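Local coordinates for protein putative endo-1,4-beta-xylanase (Bacteroides thetaiotaomicron VPI-5482, PDB 5MSX) that probably hydrolyses glycosidic bonds in plant pectin as a calcium-binding member of glycoside hydrolase family 43, with arabinofuranosidase as its likely activity, at residues C[357-368]-C[446-456]; C[29-39]-C[68-76]. All coordinates share one frame; numbering follows the deposited sequence.

How the contacts relate
Contact 1 (357-368 with 446-456) builds a calcium site in the F5/8 type C domain, whereas contact 2 (29-39 with 68-76) is hydrophobic packing in the family 43 catalytic domain. Their centres lie about 16 Å apart, yet they touch: Trp454 CD1 is 3.2 Å from Pro31 O, and Asn363 ND2 lies 3.2 Å from Leu29 O. The side chain of Pro31 stands about 4 Å from that of Trp454 and about 8 Å from the calcium ion, so the metal site sits next to the catalytic domain. Segment 29-39 also holds Asp36, the predicted proton acceptor, which does not itself touch 68-76; contact 1 lies away from that predicted active site, at the interface of the two domains.

Contact 1 of 2, residues C[357-368]-C[446-456]; sequences FAVDGANGSRWM and ILKGVPGIWEW. With CA (calcium ion), chain T.
Glu455 bends at chi2 (-54°), which carries OE2 to the calcium ion at 2.6 Å, while Asp360 has CG between its backbone N and carbonyl carbon (chi1 59°) and brings OD1 to the same ion at 2.4 Å. The two carboxylates are nearly coplanar, 13° apart, with OD1 and OE2 only 2.8 Å from each other; the shared metal probably offsets their repulsion. Carbonyl oxygens of Phe357, Ala362, Ser365 and Trp454, with Ser365 OG, make up the rest of the seven-oxygen shell of this F5/8 type C domain's calcium site, drawn from both segments. Asp360 OD1 also accepts from Ala362 N in an Asx turn, and Gly361 N gives a weak bond to Glu455 OE1. Arg366 runs extended alongside Trp454, placing CD 3.7 Å from the centroid of the six-membered ring in a CH-pi contact; Glu351 binds Arg366 NE in a salt bridge. Trp367 and Ile453 form an antiparallel hydrogen-bonded pair, with Trp367 N to Ile453 O at 2.9 Å, and Trp367 CE3 meets Ile453 CG1 at the ring edge. Strand 367-368 thus flanks strand 452-458, which also pairs with strand 386-396, while Ile379 of strand 378-383 packs against Ala358, Trp367 and Ile453.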
# COMPACT_ATOMS: atom_id res chain seq x y z
N PHE C 357 -16.86 -32.07 -34.79
CA PHE C 357 -16.70 -30.83 -33.99
C PHE C 357 -15.74 -31.01 -32.78
O PHE C 357 -15.16 -30.04 -32.32
CB PHE C 357 -18.05 -30.24 -33.55
CG PHE C 357 -18.88 -29.59 -34.67
CD1 PHE C 357 -18.36 -29.34 -35.95
CD2 PHE C 357 -20.19 -29.17 -34.40
CE1 PHE C 357 -19.13 -28.73 -36.93
CE2 PHE C 357 -20.96 -28.55 -35.38
CZ PHE C 357 -20.43 -28.33 -36.64
N ALA C 358 -15.58 -32.23 -32.26
CA ALA C 358 -14.55 -32.49 -31.22
C ALA C 358 -13.09 -32.25 -31.67
O ALA C 358 -12.21 -32.00 -30.83
CB ALA C 358 -14.70 -33.89 -30.67
N VAL C 359 -12.82 -32.32 -32.99
CA VAL C 359 -11.42 -32.29 -33.51
C VAL C 359 -11.20 -31.33 -34.67
O VAL C 359 -10.25 -31.50 -35.44
CB VAL C 359 -10.97 -33.70 -33.96
CG1 VAL C 359 -11.07 -34.67 -32.79
CG2 VAL C 359 -11.79 -34.21 -35.14
N ASP C 360 -12.08 -30.34 -34.81
CA ASP C 360 -11.97 -29.37 -35.89
C ASP C 360 -11.03 -28.19 -35.62
O ASP C 360 -10.78 -27.41 -36.52
CB ASP C 360 -13.36 -28.86 -36.33
CG ASP C 360 -14.15 -28.17 -35.21
OD1 ASP C 360 -13.73 -28.13 -34.01
OD2 ASP C 360 -15.27 -27.69 -35.50
N GLY C 361 -10.51 -28.05 -34.41
CA GLY C 361 -9.68 -26.87 -34.07
C GLY C 361 -10.48 -25.55 -33.84
O GLY C 361 -9.88 -24.49 -33.78
N ALA C 362 -11.80 -25.62 -33.68
CA ALA C 362 -12.61 -24.42 -33.35
C ALA C 362 -13.22 -24.54 -31.96
O ALA C 362 -13.90 -25.50 -31.64
CB ALA C 362 -13.70 -24.25 -34.39
N ASN C 363 -12.96 -23.56 -31.11
CA ASN C 363 -13.53 -23.53 -29.77
C ASN C 363 -15.01 -23.16 -29.71
O ASN C 363 -15.60 -23.27 -28.64
CB ASN C 363 -12.77 -22.55 -28.89
CG ASN C 363 -11.37 -23.03 -28.56
OD1 ASN C 363 -11.09 -24.19 -28.66
ND2 ASN C 363 -10.51 -22.13 -28.14
N GLY C 364 -15.59 -22.72 -30.82
CA GLY C 364 -17.02 -22.47 -30.91
C GLY C 364 -17.87 -23.68 -31.18
O GLY C 364 -19.09 -23.61 -31.04
N SER C 365 -17.25 -24.80 -31.58
CA SER C 365 -18.00 -26.02 -31.87
C SER C 365 -17.69 -27.16 -30.91
O SER C 365 -16.56 -27.29 -30.41
CB SER C 365 -17.71 -26.46 -33.28
OG SER C 365 -16.36 -26.83 -33.45
N ARG C 366 -18.68 -28.02 -30.70
CA ARG C 366 -18.57 -29.14 -29.80
C ARG C 366 -19.37 -30.34 -30.28
O ARG C 366 -20.46 -30.19 -30.86
CB ARG C 366 -19.09 -28.74 -28.41
CG ARG C 366 -20.40 -28.00 -28.49
CD ARG C 366 -20.91 -27.60 -27.14
NE ARG C 366 -22.13 -26.86 -27.33
CZ ARG C 366 -23.06 -26.66 -26.41
NH1 ARG C 366 -22.90 -27.11 -25.19
NH2 ARG C 366 -24.14 -25.99 -26.73
N TRP C 367 -18.83 -31.53 -30.00
CA TRP C 367 -19.63 -32.77 -29.96
C TRP C 367 -20.42 -32.76 -28.68
O TRP C 367 -19.91 -32.33 -27.65
CB TRP C 367 -18.76 -34.03 -30.01
CG TRP C 367 -19.47 -35.31 -29.65
CD1 TRP C 367 -20.47 -35.92 -30.35
CD2 TRP C 367 -19.24 -36.13 -28.50
NE1 TRP C 367 -20.88 -37.06 -29.71
CE2 TRP C 367 -20.13 -37.23 -28.58
CE3 TRP C 367 -18.34 -36.06 -27.42
CZ2 TRP C 367 -20.18 -38.25 -27.61
CZ3 TRP C 367 -18.38 -37.09 -26.42
CH2 TRP C 367 -19.31 -38.16 -26.53
N MET C 368 -21.66 -33.22 -28.75
CA MET C 368 -22.45 -33.53 -27.57
C MET C 368 -23.19 -34.85 -27.79
O MET C 368 -23.85 -35.05 -28.83
CB MET C 368 -23.48 -32.44 -27.28
CG MET C 368 -22.88 -31.09 -26.88
SD MET C 368 -22.29 -31.10 -25.19
CE MET C 368 -23.80 -31.18 -24.25
N ILE C 446 -17.08 -41.40 -20.98
CA ILE C 446 -17.32 -40.40 -19.97
C ILE C 446 -18.17 -41.02 -18.87
O ILE C 446 -19.25 -41.53 -19.13
CB ILE C 446 -17.99 -39.13 -20.58
CG1 ILE C 446 -17.10 -38.58 -21.70
CG2 ILE C 446 -18.21 -38.07 -19.51
CD1 ILE C 446 -17.65 -37.39 -22.45
N LEU C 447 -17.66 -40.94 -17.64
CA LEU C 447 -18.27 -41.56 -16.48
C LEU C 447 -19.06 -40.58 -15.63
O LEU C 447 -20.12 -40.93 -15.14
CB LEU C 447 -17.19 -42.24 -15.64
CG LEU C 447 -16.45 -43.41 -16.32
CD1 LEU C 447 -15.13 -43.71 -15.61
CD2 LEU C 447 -17.34 -44.64 -16.39
N LYS C 448 -18.53 -39.37 -15.46
CA LYS C 448 -19.26 -38.26 -14.84
C LYS C 448 -18.93 -36.94 -15.56
O LYS C 448 -17.90 -36.82 -16.23
CB LYS C 448 -18.94 -38.17 -13.36
N GLY C 449 -19.82 -35.97 -15.40
CA GLY C 449 -19.73 -34.67 -16.07
C GLY C 449 -20.51 -34.63 -17.38
O GLY C 449 -20.97 -35.66 -17.88
N VAL C 450 -20.66 -33.44 -17.93
CA VAL C 450 -21.42 -33.26 -19.17
C VAL C 450 -20.73 -34.01 -20.31
O VAL C 450 -19.54 -33.85 -20.51
CB VAL C 450 -21.63 -31.78 -19.51
CG1 VAL C 450 -22.14 -31.59 -20.93
CG2 VAL C 450 -22.56 -31.19 -18.48
N PRO C 451 -21.49 -34.88 -21.02
CA PRO C 451 -20.87 -35.73 -22.02
C PRO C 451 -20.66 -35.04 -23.39
O PRO C 451 -21.40 -35.29 -24.35
CB PRO C 451 -21.85 -36.92 -22.10
CG PRO C 451 -23.18 -36.32 -21.81
CD PRO C 451 -22.92 -35.22 -20.81
N GLY C 452 -19.65 -34.16 -23.46
CA GLY C 452 -19.36 -33.43 -24.67
C GLY C 452 -17.96 -32.87 -24.69
O GLY C 452 -17.35 -32.72 -23.65
N ILE C 453 -17.47 -32.56 -25.89
CA ILE C 453 -16.11 -32.12 -26.11
C ILE C 453 -16.07 -30.95 -27.12
O ILE C 453 -16.53 -31.09 -28.29
CB ILE C 453 -15.24 -33.28 -26.67
CG1 ILE C 453 -15.24 -34.49 -25.72
CG2 ILE C 453 -13.81 -32.82 -26.90
CD1 ILE C 453 -14.31 -35.62 -26.17
N TRP C 454 -15.51 -29.82 -26.66
CA TRP C 454 -15.12 -28.69 -27.54
C TRP C 454 -13.93 -29.01 -28.44
O TRP C 454 -13.96 -28.77 -29.66
CB TRP C 454 -14.76 -27.45 -26.70
CG TRP C 454 -15.83 -26.86 -25.86
CD1 TRP C 454 -15.96 -26.95 -24.52
CD2 TRP C 454 -16.93 -26.05 -26.32
NE1 TRP C 454 -17.06 -26.25 -24.09
CE2 TRP C 454 -17.69 -25.71 -25.18
CE3 TRP C 454 -17.36 -25.62 -27.59
CZ2 TRP C 454 -18.86 -24.93 -25.26
CZ3 TRP C 454 -18.51 -24.87 -27.67
CH2 TRP C 454 -19.24 -24.50 -26.51
N GLU C 455 -12.85 -29.52 -27.85
CA GLU C 455 -11.61 -29.81 -28.58
C GLU C 455 -10.88 -31.00 -27.98
O GLU C 455 -10.81 -31.12 -26.75
CB GLU C 455 -10.64 -28.60 -28.62
CG GLU C 455 -10.94 -27.57 -29.72
CD GLU C 455 -11.02 -28.22 -31.11
OE1 GLU C 455 -10.05 -28.89 -31.50
OE2 GLU C 455 -12.07 -28.09 -31.80
N TRP C 456 -10.34 -31.85 -28.84
CA TRP C 456 -9.60 -33.03 -28.41
C TRP C 456 -8.36 -33.06 -29.27
O TRP C 456 -8.42 -33.32 -30.47
CB TRP C 456 -10.43 -34.30 -28.58
CG TRP C 456 -9.78 -35.61 -28.16
CD1 TRP C 456 -8.66 -35.78 -27.39
CD2 TRP C 456 -10.24 -36.93 -28.49
NE1 TRP C 456 -8.38 -37.12 -27.24
CE2 TRP C 456 -9.34 -37.85 -27.90
CE3 TRP C 456 -11.32 -37.43 -29.24
CZ2 TRP C 456 -9.49 -39.24 -28.02
CZ3 TRP C 456 -11.47 -38.81 -29.36
CH2 TRP C 456 -10.56 -39.70 -28.75
CA CA T . -14.63 -27.83 -31.78

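Contact 2 of 2, residues C[29-39]-C[68-76]; sequences LIPDMIADASI and WKSKDFVHW. With EDO (1,2-ethanediol), chain U.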
# COMPACT_ATOMS: atom_id res chain seq x y z
N LEU C 29 -12.37 -17.61 -28.07
CA LEU C 29 -11.07 -17.55 -27.42
C LEU C 29 -10.83 -18.78 -26.52
O LEU C 29 -9.80 -19.43 -26.62
CB LEU C 29 -10.93 -16.27 -26.61
CG LEU C 29 -9.62 -16.11 -25.82
CD1 LEU C 29 -8.45 -16.10 -26.77
CD2 LEU C 29 -9.69 -14.90 -24.93
N ILE C 30 -11.82 -19.09 -25.70
CA ILE C 30 -11.73 -20.11 -24.65
C ILE C 30 -12.68 -21.24 -25.00
O ILE C 30 -13.75 -20.97 -25.57
CB ILE C 30 -12.15 -19.51 -23.30
CG1 ILE C 30 -11.16 -18.41 -22.87
CG2 ILE C 30 -12.27 -20.55 -22.19
CD1 ILE C 30 -9.74 -18.86 -22.69
N PRO C 31 -12.31 -22.51 -24.68
CA PRO C 31 -13.22 -23.67 -24.90
C PRO C 31 -14.17 -23.87 -23.73
O PRO C 31 -14.10 -24.85 -23.00
CB PRO C 31 -12.25 -24.85 -25.07
CG PRO C 31 -11.03 -24.44 -24.33
CD PRO C 31 -10.93 -22.94 -24.41
N ASP C 32 -15.02 -22.89 -23.55
CA ASP C 32 -16.05 -22.93 -22.57
C ASP C 32 -16.98 -21.77 -22.94
O ASP C 32 -16.70 -20.99 -23.86
CB ASP C 32 -15.46 -22.76 -21.15
CG ASP C 32 -16.39 -23.26 -20.03
OD1 ASP C 32 -17.52 -23.71 -20.33
OD2 ASP C 32 -16.02 -23.13 -18.84
N MET C 33 -18.10 -21.69 -22.24
CA MET C 33 -18.97 -20.55 -22.32
C MET C 33 -18.56 -19.56 -21.23
O MET C 33 -18.69 -19.85 -20.04
CB MET C 33 -20.43 -21.02 -22.18
CG MET C 33 -20.84 -21.82 -23.41
SD MET C 33 -22.53 -22.39 -23.38
CE MET C 33 -22.74 -22.97 -25.06
N ILE C 34 -17.97 -18.44 -21.68
CA ILE C 34 -17.54 -17.38 -20.82
C ILE C 34 -18.01 -16.03 -21.36
O ILE C 34 -18.20 -15.87 -22.58
CB ILE C 34 -16.01 -17.38 -20.59
CG1 ILE C 34 -15.22 -17.13 -21.88
CG2 ILE C 34 -15.58 -18.69 -19.93
CD1 ILE C 34 -13.85 -16.53 -21.63
N ALA C 35 -18.21 -15.10 -20.44
CA ALA C 35 -18.63 -13.76 -20.73
C ALA C 35 -17.94 -12.76 -19.79
O ALA C 35 -17.32 -13.14 -18.79
CB ALA C 35 -20.13 -13.65 -20.58
N ASP C 36 -18.07 -11.48 -20.11
CA ASP C 36 -17.66 -10.40 -19.24
C ASP C 36 -16.15 -10.51 -18.94
O ASP C 36 -15.71 -10.27 -17.81
CB ASP C 36 -18.45 -10.40 -17.91
CG ASP C 36 -19.98 -10.61 -18.07
OD1 ASP C 36 -20.60 -10.09 -19.02
OD2 ASP C 36 -20.55 -11.27 -17.17
N ALA C 37 -15.36 -10.85 -19.96
CA ALA C 37 -13.97 -11.26 -19.77
C ALA C 37 -13.04 -10.10 -19.47
O ALA C 37 -13.20 -8.98 -20.01
CB ALA C 37 -13.48 -12.02 -20.99
N SER C 38 -12.07 -10.36 -18.60
CA SER C 38 -11.00 -9.44 -18.27
C SER C 38 -9.74 -10.17 -18.59
O SER C 38 -9.44 -11.17 -17.96
CB SER C 38 -11.03 -9.08 -16.78
OG SER C 38 -12.16 -8.27 -16.51
N ILE C 39 -9.06 -9.73 -19.64
CA ILE C 39 -7.90 -10.42 -20.15
C ILE C 39 -6.68 -9.50 -20.01
O ILE C 39 -6.77 -8.29 -20.24
CB ILE C 39 -8.13 -10.84 -21.60
CG1 ILE C 39 -9.29 -11.87 -21.68
CG2 ILE C 39 -6.84 -11.40 -22.21
CD1 ILE C 39 -9.92 -11.94 -23.07
N TRP C 68 -8.39 -18.71 -16.63
CA TRP C 68 -7.72 -19.42 -17.70
C TRP C 68 -6.41 -18.71 -18.02
O TRP C 68 -6.35 -17.47 -17.97
CB TRP C 68 -8.60 -19.43 -18.94
CG TRP C 68 -9.87 -20.19 -18.83
CD1 TRP C 68 -11.02 -19.78 -18.23
CD2 TRP C 68 -10.13 -21.48 -19.39
NE1 TRP C 68 -11.97 -20.76 -18.35
CE2 TRP C 68 -11.45 -21.81 -19.07
CE3 TRP C 68 -9.36 -22.40 -20.10
CZ2 TRP C 68 -12.04 -23.01 -19.46
CZ3 TRP C 68 -9.95 -23.58 -20.49
CH2 TRP C 68 -11.27 -23.88 -20.17
N LYS C 69 -5.38 -19.49 -18.32
CA LYS C 69 -4.06 -18.99 -18.61
C LYS C 69 -3.54 -19.59 -19.89
O LYS C 69 -3.90 -20.72 -20.25
CB LYS C 69 -3.06 -19.37 -17.50
CG LYS C 69 -3.34 -18.77 -16.13
CD LYS C 69 -2.55 -19.49 -15.02
CE LYS C 69 -1.05 -19.53 -15.29
NZ LYS C 69 -0.25 -19.71 -14.05
N SER C 70 -2.64 -18.85 -20.52
CA SER C 70 -2.04 -19.20 -21.77
C SER C 70 -0.69 -18.51 -21.94
O SER C 70 -0.55 -17.30 -21.67
CB SER C 70 -2.94 -18.73 -22.91
OG SER C 70 -2.40 -19.10 -24.15
N LYS C 71 0.28 -19.24 -22.48
CA LYS C 71 1.58 -18.67 -22.79
C LYS C 71 1.58 -17.97 -24.14
O LYS C 71 2.38 -17.06 -24.37
CB LYS C 71 2.65 -19.74 -22.75
CG LYS C 71 2.79 -20.37 -21.38
CD LYS C 71 3.98 -21.31 -21.29
CE LYS C 71 4.17 -21.84 -19.87
NZ LYS C 71 3.27 -23.00 -19.62
N ASP C 72 0.68 -18.39 -25.03
CA ASP C 72 0.72 -17.93 -26.42
C ASP C 72 -0.59 -17.28 -26.93
O ASP C 72 -0.62 -16.82 -28.06
CB ASP C 72 1.10 -19.10 -27.35
CG ASP C 72 0.12 -20.29 -27.27
OD1 ASP C 72 -0.86 -20.27 -26.50
OD2 ASP C 72 0.33 -21.28 -27.99
N PHE C 73 -1.63 -17.26 -26.10
CA PHE C 73 -2.98 -16.76 -26.50
C PHE C 73 -3.83 -17.72 -27.36
O PHE C 73 -4.93 -17.36 -27.82
CB PHE C 73 -2.89 -15.38 -27.20
CG PHE C 73 -4.03 -14.46 -26.85
CD1 PHE C 73 -4.08 -13.86 -25.59
CD2 PHE C 73 -5.05 -14.21 -27.76
CE1 PHE C 73 -5.13 -13.01 -25.25
CE2 PHE C 73 -6.11 -13.37 -27.42
CZ PHE C 73 -6.16 -12.77 -26.16
N VAL C 74 -3.35 -18.95 -27.55
CA VAL C 74 -4.03 -19.96 -28.37
C VAL C 74 -4.44 -21.14 -27.48
O VAL C 74 -5.61 -21.52 -27.44
CB VAL C 74 -3.12 -20.41 -29.52
CG1 VAL C 74 -3.77 -21.49 -30.36
CG2 VAL C 74 -2.78 -19.20 -30.39
N HIS C 75 -3.47 -21.70 -26.76
CA HIS C 75 -3.71 -22.79 -25.82
C HIS C 75 -3.95 -22.28 -24.43
O HIS C 75 -3.05 -21.69 -23.84
CB HIS C 75 -2.51 -23.74 -25.84
CG HIS C 75 -2.24 -24.30 -27.19
ND1 HIS C 75 -1.30 -23.76 -28.05
CD2 HIS C 75 -2.83 -25.30 -27.87
CE1 HIS C 75 -1.30 -24.43 -29.19
NE2 HIS C 75 -2.22 -25.38 -29.10
N TRP C 76 -5.15 -22.52 -23.91
CA TRP C 76 -5.59 -22.01 -22.62
C TRP C 76 -5.86 -23.16 -21.67
O TRP C 76 -6.22 -24.23 -22.12
CB TRP C 76 -6.89 -21.21 -22.80
CG TRP C 76 -6.69 -19.94 -23.60
CD1 TRP C 76 -6.73 -19.81 -24.96
CD2 TRP C 76 -6.41 -18.64 -23.07
NE1 TRP C 76 -6.49 -18.50 -25.31
CE2 TRP C 76 -6.29 -17.76 -24.17
CE3 TRP C 76 -6.23 -18.14 -21.77
CZ2 TRP C 76 -5.99 -16.39 -24.01
CZ3 TRP C 76 -5.95 -16.77 -21.61
CH2 TRP C 76 -5.84 -15.91 -22.72
C1 EDO U . -24.88 -10.72 -16.12
O1 EDO U . -24.61 -9.58 -16.96
C2 EDO U . -23.68 -11.64 -16.07
O2 EDO U . -23.01 -11.59 -17.32
O HOH W 1 -14.67 -21.27 -17.45
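Ile30 wedges between two tryptophans, Trp68 and Trp76, and each branch of its side chain lies over the face of a different ring. From CB, the CG2 branch stands anti to the backbone N and sits over the centre of the Trp68 six-membered ring, 3.6 Å from the centroid in a CH-pi contact. The other branch, CG1, lies beside the backbone N (chi1 -65°), and its second torsion of -60° carries the terminal CD1 over a face of Trp76, 3.6 Å from the centroid of the five-membered ring. Ser70 CB covers the opposite face of that indole. Leu29 extends the apolar seam: its CD1 comes within 3.4 Å of Trp76 NE1 and 3.7 Å of Phe73 CE2, while Ile39 CG2 meets the edge of Phe73 at CE1. At the polar end of Trp68, NE1 donates to a water 2.9 Å away, which in turn donates to Asp32 OD2 at 2.7 Å. Were Trp68 an alanine, Ile30 CG2 would probably lose its aromatic face and the water its indole donor. In the five-bladed beta-propeller characteristic of family 43, strands 34-35, 37-42 and 67-70 all pair with strand 45-52 in one antiparallel sheet, and Val290 of strand 287-293 packs against Leu29 and Phe73.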